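Local coordinates for protein PatF (Prochloron didemni, PDB 4BG2) that probably belongs to the prenyltransferases of cyanobactin (patellamide) biosynthesis, the family of enzymes that attach prenyl groups to peptide substrates, at residues T74-S79 and I117-G122; S113-N118 and T146-R151; I138-E143 and M174-E179; R151-L156 and V188-C193. All blocks are in the same frame, centred on the assembly; numbering follows the deposited sequence.

Interaction 1 (T74-S79 and I117-G122)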
loop_
_atom_site.group_PDB
_atom_site.type_symbol
_atom_site.label_atom_id
_atom_site.label_comp_id
_atom_site.label_asym_id
_atom_site.label_seq_id
_atom_site.Cartn_x
_atom_site.Cartn_y
_atom_site.Cartn_z
ATOM N N THR A 74 -5.551 16.704 -4.845
ATOM C CA THR A 74 -5.029 16.834 -3.508
ATOM C C THR A 74 -6.122 16.912 -2.462
ATOM O O THR A 74 -6.915 17.834 -2.488
ATOM C CB THR A 74 -4.132 18.078 -3.408
ATOM O OG1 THR A 74 -2.947 17.835 -4.166
ATOM C CG2 THR A 74 -3.736 18.380 -1.953
ATOM N N THR A 75 -6.140 15.964 -1.525
ATOM C CA THR A 75 -7.064 16.039 -0.376
ATOM C C THR A 75 -6.366 16.186 0.983
ATOM O O THR A 75 -7.035 16.232 2.016
ATOM C CB THR A 75 -8.053 14.851 -0.339
ATOM O OG1 THR A 75 -7.352 13.632 -0.512
ATOM C CG2 THR A 75 -9.079 14.965 -1.451
ATOM N N TRP A 76 -5.042 16.252 0.991
ATOM C CA TRP A 76 -4.312 16.576 2.209
ATOM C C TRP A 76 -4.526 18.039 2.568
ATOM O O TRP A 76 -4.436 18.887 1.692
ATOM C CB TRP A 76 -2.826 16.345 2.004
ATOM C CG TRP A 76 -1.978 16.576 3.220
ATOM C CD1 TRP A 76 -1.343 17.726 3.558
ATOM C CD2 TRP A 76 -1.633 15.617 4.219
ATOM N NE1 TRP A 76 -0.622 17.558 4.709
ATOM C CE2 TRP A 76 -0.783 16.269 5.144
ATOM C CE3 TRP A 76 -1.965 14.273 4.433
ATOM C CZ2 TRP A 76 -0.257 15.629 6.262
ATOM C CZ3 TRP A 76 -1.442 13.625 5.541
ATOM C CH2 TRP A 76 -0.587 14.302 6.446
ATOM N N PRO A 77 -4.766 18.352 3.852
ATOM C CA PRO A 77 -4.757 17.515 5.026
ATOM C C PRO A 77 -6.113 16.985 5.460
ATOM O O PRO A 77 -6.178 16.255 6.452
ATOM C CB PRO A 77 -4.221 18.469 6.101
ATOM C CG PRO A 77 -4.813 19.803 5.729
ATOM C CD PRO A 77 -4.945 19.783 4.220
ATOM N N GLU A 78 -7.186 17.329 4.757
ATOM C CA GLU A 78 -8.507 16.812 5.132
ATOM C C GLU A 78 -8.604 15.289 5.060
ATOM O O GLU A 78 -9.402 14.683 5.783
ATOM C CB GLU A 78 -9.666 17.482 4.373
ATOM C CG GLU A 78 -9.677 17.403 2.850
ATOM C CD GLU A 78 -8.919 18.517 2.149
ATOM O OE1 GLU A 78 -8.262 19.360 2.828
ATOM O OE2 GLU A 78 -9.001 18.521 0.901
ATOM N N SER A 79 -7.786 14.664 4.221
ATOM C CA SER A 79 -7.734 13.204 4.185
ATOM C C SER A 79 -7.388 12.592 5.557
ATOM O O SER A 79 -7.749 11.443 5.836
ATOM C CB SER A 79 -6.735 12.723 3.121
ATOM O OG SER A 79 -5.437 13.255 3.347
ATOM N N ILE A 117 -0.063 14.825 -1.429
ATOM C CA ILE A 117 -1.286 14.645 -2.200
ATOM C C ILE A 117 -2.420 14.233 -1.279
ATOM O O ILE A 117 -3.476 14.851 -1.263
ATOM C CB ILE A 117 -1.131 13.566 -3.307
ATOM C CG1 ILE A 117 -0.073 13.990 -4.327
ATOM C CG2 ILE A 117 -2.454 13.345 -4.018
ATOM C CD1 ILE A 117 0.323 12.895 -5.302
ATOM N N ASN A 118 -2.190 13.185 -0.512
ATOM C CA ASN A 118 -3.210 12.638 0.371
ATOM C C ASN A 118 -2.597 11.614 1.276
ATOM O O ASN A 118 -1.408 11.293 1.165
ATOM C CB ASN A 118 -4.359 12.005 -0.426
ATOM C CG ASN A 118 -3.945 10.756 -1.214
ATOM O OD1 ASN A 118 -3.135 9.942 -0.776
ATOM N ND2 ASN A 118 -4.567 10.571 -2.353
ATOM N N ASN A 119 -3.422 11.100 2.164
ATOM C CA ASN A 119 -3.167 9.815 2.800
ATOM C C ASN A 119 -4.284 8.846 2.416
ATOM O O ASN A 119 -5.358 9.270 2.037
ATOM C CB ASN A 119 -3.043 9.954 4.301
ATOM C CG ASN A 119 -4.341 10.392 4.958
ATOM O OD1 ASN A 119 -4.629 11.593 5.069
ATOM N ND2 ASN A 119 -5.132 9.425 5.383
ATOM N N THR A 120 -3.993 7.555 2.481
ATOM C CA THR A 120 -4.981 6.527 2.262
ATOM C C THR A 120 -5.591 6.137 3.608
ATOM O O THR A 120 -5.133 6.567 4.668
ATOM C CB THR A 120 -4.337 5.230 1.706
ATOM O OG1 THR A 120 -3.408 4.743 2.652
ATOM C CG2 THR A 120 -3.596 5.467 0.420
ATOM N N ILE A 121 -6.601 5.284 3.574
ATOM C CA ILE A 121 -6.894 4.501 4.746
ATOM C C ILE A 121 -6.990 3.053 4.316
ATOM O O ILE A 121 -7.468 2.733 3.239
ATOM C CB ILE A 121 -8.188 4.924 5.488
ATOM C CG1 ILE A 121 -9.378 4.996 4.562
ATOM C CG2 ILE A 121 -7.997 6.278 6.174
ATOM C CD1 ILE A 121 -10.696 5.004 5.281
ATOM N N GLY A 122 -6.588 2.181 5.210
ATOM C CA GLY A 122 -6.565 0.797 4.910
ATOM C C GLY A 122 -6.524 -0.054 6.129
ATOM O O GLY A 122 -6.193 0.417 7.223
HETATM O O HOH W 1 -6.747 13.065 -2.941
#

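Interaction 2 (S113-N118 and T146-R151)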
loop_
_atom_site.group_PDB
_atom_site.type_symbol
_atom_site.label_atom_id
_atom_site.label_comp_id
_atom_site.label_asym_id
_atom_site.label_seq_id
_atom_site.Cartn_x
_atom_site.Cartn_y
_atom_site.Cartn_z
ATOM N N SER A 113 1.874 21.108 5.168
ATOM C CA SER A 113 2.699 20.886 3.968
ATOM C C SER A 113 1.838 20.992 2.721
ATOM O O SER A 113 0.711 20.542 2.724
ATOM C CB SER A 113 3.365 19.522 3.977
ATOM O OG SER A 113 4.113 19.359 2.787
ATOM N N ARG A 114 2.392 21.603 1.674
ATOM C CA ARG A 114 1.768 21.669 0.346
ATOM C C ARG A 114 2.409 20.659 -0.612
ATOM O O ARG A 114 2.198 20.724 -1.817
ATOM C CB ARG A 114 1.921 23.070 -0.251
ATOM C CG ARG A 114 1.368 24.192 0.615
ATOM C CD ARG A 114 1.591 25.565 -0.021
ATOM N NE ARG A 114 1.434 26.671 0.926
ATOM C CZ ARG A 114 1.209 27.944 0.582
ATOM N NH1 ARG A 114 1.120 28.311 -0.695
ATOM N NH2 ARG A 114 1.075 28.865 1.529
ATOM N N LYS A 115 3.164 19.707 -0.072
ATOM C CA LYS A 115 3.867 18.704 -0.882
ATOM C C LYS A 115 3.307 17.297 -0.759
ATOM O O LYS A 115 3.909 16.341 -1.254
ATOM C CB LYS A 115 5.334 18.729 -0.501
ATOM C CG LYS A 115 5.951 20.104 -0.739
ATOM C CD LYS A 115 7.300 20.225 -0.069
ATOM C CE LYS A 115 7.955 21.534 -0.408
ATOM N NZ LYS A 115 9.394 21.410 -0.080
ATOM N N ILE A 116 2.136 17.187 -0.136
ATOM C CA ILE A 116 1.472 15.920 0.106
ATOM C C ILE A 116 0.159 15.905 -0.681
ATOM O O ILE A 116 -0.628 16.858 -0.618
ATOM C CB ILE A 116 1.216 15.699 1.623
ATOM C CG1 ILE A 116 2.544 15.635 2.364
ATOM C CG2 ILE A 116 0.453 14.407 1.868
ATOM C CD1 ILE A 116 2.443 15.621 3.876
ATOM N N ILE A 117 -0.063 14.825 -1.429
ATOM C CA ILE A 117 -1.286 14.645 -2.200
ATOM C C ILE A 117 -2.420 14.233 -1.279
ATOM O O ILE A 117 -3.476 14.851 -1.263
ATOM C CB ILE A 117 -1.131 13.566 -3.307
ATOM C CG1 ILE A 117 -0.073 13.990 -4.327
ATOM C CG2 ILE A 117 -2.454 13.345 -4.018
ATOM C CD1 ILE A 117 0.323 12.895 -5.302
ATOM N N ASN A 118 -2.190 13.185 -0.512
ATOM C CA ASN A 118 -3.210 12.638 0.371
ATOM C C ASN A 118 -2.597 11.614 1.276
ATOM O O ASN A 118 -1.408 11.293 1.165
ATOM C CB ASN A 118 -4.359 12.005 -0.426
ATOM C CG ASN A 118 -3.945 10.756 -1.214
ATOM O OD1 ASN A 118 -3.135 9.942 -0.776
ATOM N ND2 ASN A 118 -4.567 10.571 -2.353
ATOM N N THR A 146 11.160 16.990 -1.394
ATOM C CA THR A 146 10.429 16.511 -0.238
ATOM C C THR A 146 11.337 15.877 0.806
ATOM O O THR A 146 10.893 15.053 1.610
ATOM C CB THR A 146 9.316 15.549 -0.673
ATOM O OG1 THR A 146 9.865 14.487 -1.464
ATOM C CG2 THR A 146 8.290 16.310 -1.503
ATOM N N GLU A 147 12.591 16.326 0.830
ATOM C CA GLU A 147 13.550 15.930 1.860
ATOM C C GLU A 147 13.055 16.101 3.297
ATOM O O GLU A 147 13.302 15.212 4.118
ATOM C CB GLU A 147 14.880 16.668 1.706
ATOM C CG GLU A 147 15.851 15.920 0.817
ATOM C CD GLU A 147 17.287 16.345 1.002
ATOM O OE1 GLU A 147 17.747 16.371 2.154
ATOM O OE2 GLU A 147 17.963 16.634 -0.004
ATOM N N GLU A 148 12.361 17.202 3.607
ATOM C CA GLU A 148 11.887 17.409 4.988
ATOM C C GLU A 148 10.844 16.368 5.442
ATOM O O GLU A 148 10.836 15.938 6.600
ATOM C CB GLU A 148 11.401 18.848 5.228
ATOM C CG GLU A 148 9.998 19.214 4.746
ATOM C CD GLU A 148 9.941 19.629 3.282
ATOM O OE1 GLU A 148 10.501 18.895 2.422
ATOM O OE2 GLU A 148 9.326 20.684 2.991
ATOM N N LEU A 149 9.981 15.934 4.523
ATOM C CA LEU A 149 9.018 14.870 4.824
ATOM C C LEU A 149 9.756 13.570 5.092
ATOM O O LEU A 149 9.468 12.867 6.057
ATOM C CB LEU A 149 8.044 14.659 3.658
ATOM C CG LEU A 149 7.216 15.855 3.199
ATOM C CD1 LEU A 149 6.204 15.459 2.142
ATOM C CD2 LEU A 149 6.520 16.480 4.393
ATOM N N ALA A 150 10.696 13.242 4.205
ATOM C CA ALA A 150 11.451 11.998 4.275
ATOM C C ALA A 150 12.317 11.961 5.515
ATOM O O ALA A 150 12.478 10.895 6.104
ATOM C CB ALA A 150 12.316 11.827 3.029
ATOM N N ARG A 151 12.865 13.110 5.930
ATOM C CA ARG A 151 13.630 13.185 7.198
ATOM C C ARG A 151 12.805 12.838 8.417
ATOM O O ARG A 151 13.212 12.032 9.245
ATOM C CB ARG A 151 14.210 14.573 7.441
ATOM C CG ARG A 151 15.523 14.791 6.732
ATOM C CD ARG A 151 16.222 16.052 7.191
ATOM N NE ARG A 151 17.567 16.018 6.627
ATOM C CZ ARG A 151 17.884 16.464 5.419
ATOM N NH1 ARG A 151 16.964 17.051 4.655
ATOM N NH2 ARG A 151 19.136 16.346 4.990
#

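Interaction 3 (I138-E143 and M174-E179)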
loop_
_atom_site.group_PDB
_atom_site.type_symbol
_atom_site.label_atom_id
_atom_site.label_comp_id
_atom_site.label_asym_id
_atom_site.label_seq_id
_atom_site.Cartn_x
_atom_site.Cartn_y
_atom_site.Cartn_z
ATOM N N ILE A 138 1.050 7.777 3.106
ATOM C CA ILE A 138 1.111 9.157 2.694
ATOM C C ILE A 138 1.685 9.182 1.275
ATOM O O ILE A 138 2.793 8.703 1.040
ATOM C CB ILE A 138 2.054 9.974 3.607
ATOM C CG1 ILE A 138 1.727 9.760 5.080
ATOM C CG2 ILE A 138 2.060 11.455 3.234
ATOM C CD1 ILE A 138 0.415 10.312 5.517
ATOM N N HIS A 139 0.955 9.773 0.340
ATOM C CA HIS A 139 1.435 9.940 -1.029
ATOM C C HIS A 139 1.949 11.354 -1.254
ATOM O O HIS A 139 1.214 12.316 -1.101
ATOM C CB HIS A 139 0.336 9.623 -2.017
ATOM C CG HIS A 139 -0.020 8.182 -2.039
ATOM N ND1 HIS A 139 0.802 7.227 -2.591
ATOM C CD2 HIS A 139 -1.102 7.520 -1.569
ATOM C CE1 HIS A 139 0.237 6.039 -2.470
ATOM N NE2 HIS A 139 -0.912 6.188 -1.838
ATOM N N ILE A 140 3.224 11.442 -1.617
ATOM C CA ILE A 140 3.941 12.694 -1.725
ATOM C C ILE A 140 3.911 13.142 -3.175
ATOM O O ILE A 140 3.898 12.301 -4.068
ATOM C CB ILE A 140 5.396 12.488 -1.252
ATOM C CG1 ILE A 140 5.408 12.014 0.205
ATOM C CG2 ILE A 140 6.213 13.754 -1.393
ATOM C CD1 ILE A 140 6.705 11.356 0.616
ATOM N N LYS A 141 3.890 14.458 -3.408
ATOM C CA LYS A 141 3.886 14.993 -4.771
ATOM C C LYS A 141 5.229 14.674 -5.404
ATOM O O LYS A 141 6.263 14.983 -4.819
ATOM C CB LYS A 141 3.625 16.500 -4.773
ATOM C CG LYS A 141 2.216 16.865 -4.345
ATOM C CD LYS A 141 1.929 18.342 -4.539
ATOM C CE LYS A 141 0.533 18.690 -4.063
ATOM N NZ LYS A 141 0.347 20.165 -3.949
ATOM N N PRO A 142 5.224 14.029 -6.584
ATOM C CA PRO A 142 6.490 13.630 -7.227
ATOM C C PRO A 142 7.437 14.752 -7.595
ATOM O O PRO A 142 8.646 14.531 -7.584
ATOM C CB PRO A 142 6.023 12.922 -8.494
ATOM C CG PRO A 142 4.720 12.336 -8.104
ATOM C CD PRO A 142 4.080 13.392 -7.244
ATOM N N GLU A 143 6.902 15.931 -7.930
ATOM C CA GLU A 143 7.711 17.033 -8.467
ATOM C C GLU A 143 8.099 18.092 -7.438
ATOM O O GLU A 143 8.535 19.179 -7.800
ATOM C CB GLU A 143 6.986 17.698 -9.647
ATOM C CG GLU A 143 6.994 16.834 -10.893
ATOM C CD GLU A 143 8.382 16.738 -11.508
ATOM O OE1 GLU A 143 8.896 17.783 -11.991
ATOM O OE2 GLU A 143 8.956 15.615 -11.500
HETATM N N MSE A 174 8.668 8.586 -2.203
HETATM C CA MSE A 174 7.424 9.115 -2.749
HETATM C C MSE A 174 6.210 8.638 -1.972
HETATM O O MSE A 174 5.147 9.196 -2.108
HETATM C CB MSE A 174 7.307 8.655 -4.197
HETATM C CG MSE A 174 6.760 9.728 -5.121
HETATM SE SE MSE A 174 6.813 8.945 -6.955
HETATM C CE MSE A 174 5.222 7.799 -6.731
ATOM N N VAL A 175 6.367 7.589 -1.183
ATOM C CA VAL A 175 5.303 7.088 -0.330
ATOM C C VAL A 175 5.902 6.800 1.050
ATOM O O VAL A 175 7.004 6.268 1.166
ATOM C CB VAL A 175 4.677 5.761 -0.861
ATOM C CG1 VAL A 175 3.389 5.458 -0.128
ATOM C CG2 VAL A 175 4.411 5.795 -2.350
ATOM N N ILE A 176 5.141 7.102 2.092
ATOM C CA ILE A 176 5.481 6.711 3.453
ATOM C C ILE A 176 4.328 5.899 4.040
ATOM O O ILE A 176 3.179 6.331 4.026
ATOM C CB ILE A 176 5.765 7.937 4.331
ATOM C CG1 ILE A 176 6.930 8.736 3.747
ATOM C CG2 ILE A 176 6.065 7.502 5.760
ATOM C CD1 ILE A 176 7.006 10.162 4.269
ATOM N N GLY A 177 4.647 4.697 4.522
ATOM C CA GLY A 177 3.683 3.778 5.116
ATOM C C GLY A 177 3.773 3.771 6.634
ATOM O O GLY A 177 4.860 3.833 7.197
ATOM N N PHE A 178 2.613 3.733 7.282
ATOM C CA PHE A 178 2.536 3.564 8.727
ATOM C C PHE A 178 1.626 2.385 8.957
ATOM O O PHE A 178 0.464 2.433 8.554
ATOM C CB PHE A 178 1.917 4.809 9.365
ATOM C CG PHE A 178 2.751 6.034 9.208
ATOM C CD1 PHE A 178 2.587 6.859 8.097
ATOM C CD2 PHE A 178 3.696 6.387 10.166
ATOM C CE1 PHE A 178 3.331 8.006 7.966
ATOM C CE2 PHE A 178 4.439 7.542 10.042
ATOM C CZ PHE A 178 4.264 8.350 8.934
ATOM N N GLU A 179 2.155 1.314 9.545
ATOM C CA GLU A 179 1.355 0.142 9.836
ATOM C C GLU A 179 1.174 0.029 11.328
ATOM O O GLU A 179 2.139 0.005 12.067
ATOM C CB GLU A 179 1.960 -1.162 9.279
ATOM C CG GLU A 179 1.011 -2.348 9.456
ATOM C CD GLU A 179 1.226 -3.480 8.445
ATOM O OE1 GLU A 179 2.339 -3.586 7.906
ATOM O OE2 GLU A 179 0.264 -4.227 8.154
#

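Interaction 4 (R151-L156 and V188-C193)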
loop_
_atom_site.group_PDB
_atom_site.type_symbol
_atom_site.label_atom_id
_atom_site.label_comp_id
_atom_site.label_asym_id
_atom_site.label_seq_id
_atom_site.Cartn_x
_atom_site.Cartn_y
_atom_site.Cartn_z
ATOM N N ARG A 151 12.865 13.110 5.930
ATOM C CA ARG A 151 13.630 13.185 7.198
ATOM C C ARG A 151 12.805 12.838 8.417
ATOM O O ARG A 151 13.212 12.032 9.245
ATOM C CB ARG A 151 14.210 14.573 7.441
ATOM C CG ARG A 151 15.523 14.791 6.732
ATOM C CD ARG A 151 16.222 16.052 7.191
ATOM N NE ARG A 151 17.567 16.018 6.627
ATOM C CZ ARG A 151 17.884 16.464 5.419
ATOM N NH1 ARG A 151 16.964 17.051 4.655
ATOM N NH2 ARG A 151 19.136 16.346 4.990
ATOM N N THR A 152 11.637 13.460 8.526
ATOM C CA THR A 152 10.718 13.173 9.622
ATOM C C THR A 152 10.406 11.677 9.682
ATOM O O THR A 152 10.520 11.063 10.743
ATOM C CB THR A 152 9.419 13.942 9.446
ATOM O OG1 THR A 152 9.695 15.348 9.333
ATOM C CG2 THR A 152 8.477 13.675 10.623
ATOM N N ALA A 153 10.048 11.081 8.536
ATOM C CA ALA A 153 9.760 9.627 8.476
ATOM C C ALA A 153 10.966 8.793 8.901
ATOM O O ALA A 153 10.835 7.828 9.666
ATOM C CB ALA A 153 9.310 9.220 7.070
ATOM N N LEU A 154 12.141 9.173 8.404
ATOM C CA LEU A 154 13.385 8.473 8.718
ATOM C C LEU A 154 13.693 8.519 10.218
ATOM O O LEU A 154 14.121 7.531 10.799
ATOM C CB LEU A 154 14.545 9.104 7.933
ATOM C CG LEU A 154 15.772 8.281 7.596
ATOM C CD1 LEU A 154 15.447 7.044 6.784
ATOM C CD2 LEU A 154 16.752 9.165 6.830
ATOM N N VAL A 155 13.486 9.673 10.831
ATOM C CA VAL A 155 13.624 9.814 12.284
ATOM C C VAL A 155 12.638 8.928 13.038
ATOM O O VAL A 155 13.011 8.252 13.981
ATOM C CB VAL A 155 13.394 11.279 12.719
ATOM C CG1 VAL A 155 13.142 11.378 14.221
ATOM C CG2 VAL A 155 14.580 12.131 12.306
ATOM N N LEU A 156 11.378 8.930 12.618
ATOM C CA LEU A 156 10.366 8.091 13.269
ATOM C C LEU A 156 10.658 6.615 13.050
ATOM O O LEU A 156 10.375 5.798 13.917
ATOM C CB LEU A 156 8.960 8.435 12.757
ATOM C CG LEU A 156 8.513 9.881 12.977
ATOM C CD1 LEU A 156 7.165 10.143 12.327
ATOM C CD2 LEU A 156 8.501 10.209 14.471
ATOM N N VAL A 188 7.058 1.994 10.329
ATOM C CA VAL A 188 7.147 3.050 9.360
ATOM C C VAL A 188 7.937 2.472 8.161
ATOM O O VAL A 188 9.033 1.959 8.331
ATOM C CB VAL A 188 7.872 4.292 9.939
ATOM C CG1 VAL A 188 7.951 5.410 8.928
ATOM C CG2 VAL A 188 7.176 4.794 11.195
ATOM N N ASP A 189 7.345 2.575 6.972
ATOM C CA ASP A 189 7.950 2.152 5.729
ATOM C C ASP A 189 8.320 3.398 4.911
ATOM O O ASP A 189 7.474 4.235 4.659
ATOM C CB ASP A 189 6.949 1.300 4.926
ATOM C CG ASP A 189 6.967 -0.177 5.317
ATOM O OD1 ASP A 189 7.925 -0.633 5.993
ATOM O OD2 ASP A 189 6.012 -0.893 4.956
ATOM N N LEU A 190 9.583 3.508 4.497
ATOM C CA LEU A 190 10.016 4.543 3.549
ATOM C C LEU A 190 10.089 3.988 2.146
ATOM O O LEU A 190 10.721 2.956 1.914
ATOM C CB LEU A 190 11.363 5.139 3.941
ATOM C CG LEU A 190 11.180 6.301 4.919
ATOM C CD1 LEU A 190 11.237 5.759 6.333
ATOM C CD2 LEU A 190 12.192 7.419 4.703
ATOM N N GLY A 191 9.416 4.671 1.222
ATOM C CA GLY A 191 9.092 4.099 -0.081
ATOM C C GLY A 191 9.637 4.911 -1.231
ATOM O O GLY A 191 8.890 5.623 -1.884
ATOM N N PRO A 192 10.950 4.838 -1.457
ATOM C CA PRO A 192 11.471 5.406 -2.677
ATOM C C PRO A 192 10.911 4.694 -3.914
ATOM O O PRO A 192 10.710 3.474 -3.899
ATOM C CB PRO A 192 12.983 5.185 -2.554
ATOM C CG PRO A 192 13.111 4.023 -1.667
ATOM C CD PRO A 192 12.010 4.229 -0.652
ATOM N N CYS A 193 10.643 5.471 -4.954
ATOM C CA CYS A 193 10.104 4.959 -6.207
ATOM C C CYS A 193 10.886 5.483 -7.407
ATOM O O CYS A 193 11.499 6.547 -7.330
ATOM C CB CYS A 193 8.660 5.384 -6.365
ATOM S SG CYS A 193 7.579 4.666 -5.130
#

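Interaction 1 (T74-S79 and I117-G122)
Asn119 reaches from strand 116-124 into the curl of the loop before helix 79-91, and Ser79 receives it. Its CB is 4.2 Å from both Ser79 OG and Trp76 CZ3. With CG placed between the backbone N and the carbonyl carbon (chi1 65°), the amide swings back toward the loop. OD1 takes a short hydrogen bond from Ser79 OG, 2.5 Å away, the hydroxyl standing well above the carbonyl plane. ND2 does two jobs: it donates to Thr120 O at 2.9 Å, with that oxygen close to the amide plane, and weakly to Ser79 O at 3.3 Å. Bonds at both of its ends should keep the amide from flipping. The indole of Trp76 crosses it at about a right angle, its CZ3 3.8 Å from Asn119 OD1.

Earlier in the loop, Ile117 O accepts twice. Thr75 N lies 2.9 Å from Ile117 O, and Trp76 N comes to the same oxygen at 3.1 Å from above the carbonyl plane. Thr75 OG1 sits beside Asn118 CB, 3.4 Å away, and a water held by that hydroxyl also takes a weak bond from Asn118 ND2.

Ile117 and Asn118 form a classic beta bulge opposite His139 of strand 133-140. Trp76 NE1 hydrogen-bonds to His110 O at the end of helix 101-110, while Asn119 packs on Leu80 and Ala83 of helix 79-91.

Interaction 2 (S113-N118 and T146-R151)
An ST turn leads into strand 116-124, and its residues Ser113 and Lys115 meet Leu149 and Glu148 on the first turn of helix 147-157. Ser113 OG accepts from Lys115 N at 3.0 Å, which closes the turn, and the same hydroxyl lies 4.1 Å from Leu149 CD2.

The chain of Lys115, extended beyond CG, carries NZ out to the helix, with CB resting 3.9 Å from Thr146 CG2. At its end NZ forms a salt bridge with Glu148 OE2, 3.2 Å away, on the syn lone pair of that oxygen. The two chains cross at about a right angle. Glu148 is bent at chi2 (-85°), which brings its carboxylate back toward the ammonium. NZ has its stronger hydrogen bond to Asp145 O, beside the Glu148 bridge, tying the strand side to the helix and to the loop that leads into it.

Beside the ion pair the contact is apolar. Leu149 CD1 comes to 3.7 Å from Ile116 CG1, and both leucine methyls lie near Ile116 CD1. His110 of helix 101-110 touches Ile116, Glu148 and Leu149 alike. Thr146 holds the N-cap position without a capping bond from its side chain; its OG1 is bonded to Lys204 instead. A helix laid apolar side down against the rim of a beta barrel, with an ion pair on its margin, suits the helix-wrapped barrel of this family.

Interaction 3 (I138-E143 and M174-E179)
Ile138 N gives Ile176 O the shortest polar bond of the contact, 2.7 Å and almost straight at 170°. The return bond, from Ile176 N to Ile138 O at 3.0 Å, makes these two an antiparallel hydrogen-bonded pair. Ile138 O also takes a CA-H contact from Val175, with CA 3.3 Å away. Two residues on, Ile140 N gives a single bond to Met174 O.

Ile138, Ile140, Ile176 and Phe178 share one face. Ile140 CD1 meets Ile176 CD1 at 3.9 Å, while Ile138 CG1 comes to 3.7 Å from Phe178 CE1, in the plane of the ring and at its edge. Phe103 and Phe106 of helix 101-110 pack over this layer.

His139 and Val175, a non-hydrogen-bonded pair, take the other face and lie side by side. Both valine methyls reach the imidazole, Val175 CG2 3.9 Å from His139 ND1 and Val175 CG1 4.0 Å from His139 CE1. Where strand 133-140 ends, Pro142 CG rests 4.1 Å from the selenium of Met174, a selenomethionine.

A helix-covered isoleucine face backed by a mixed His-Val face fits neighbouring staves of the closed antiparallel barrel characteristic of ABBA-type prenyltransferases.

Interaction 4 (R151-L156 and V188-C193)
Ala153 and Leu190 sit at the centre of this helix-on-barrel contact, where helix 147-157 packs obliquely, roughly antiparallel, on strand 186-194 in the ABBA-type fold. The axes of the two short pieces approach to 8.4 Å, and their directions differ by 141°. The small alanine probably allows the close approach: its CB is 4.0 Å from Leu190 CD1, and Leu190 CD1 also lies 3.9 Å from Ala153 O. Val188 CG1 adds a second methyl, 3.8 Å from that carbonyl oxygen. Ile176 and Phe178 of strand 173-181 continue this buried layer, touching Ala153 and Val188 respectively.

Toward its margins the contact thins. Leu156 CB reaches Val188 CG2 only at 4.3 Å, and Leu156 also touches Arg105 and Phe106 of helix 101-110. Arg151, exposed and directed away from the strand, forms a salt bridge to Glu147.

Leu154 bridges the strand and its surroundings. It starts out away from the strand, yet with CG anti to the backbone N (chi1 -154°) one branch bends back to Leu190, while Leu169 and Tyr161 touch the side chain too. The two leucines cross at about a right angle, Leu154 CD1 meeting Leu190 CD2 at 3.9 Å.

In the fold
All four contacts belong to one antiparallel barrel and its helical jacket. Strands 116-124, 133-140, 173-181 and 186-194 follow one another in the chain and across the sheet. Interaction 3 sits in the middle: its centre is about 8 Å from that of interaction 2, 9 Å from interaction 4 and 10 Å from interaction 1. Interactions 1 and 2 share Ile117 and Asn118; interactions 2 and 4 share helix 147-157, which thus spans from strand 116-124 to strand 186-194. Interactions 1 and 4, about 17 Å apart between centres, do not touch. Along the chain, interaction 3 alternates with both 2 and 4, so the strand pairing and the helix covering it are interlocked.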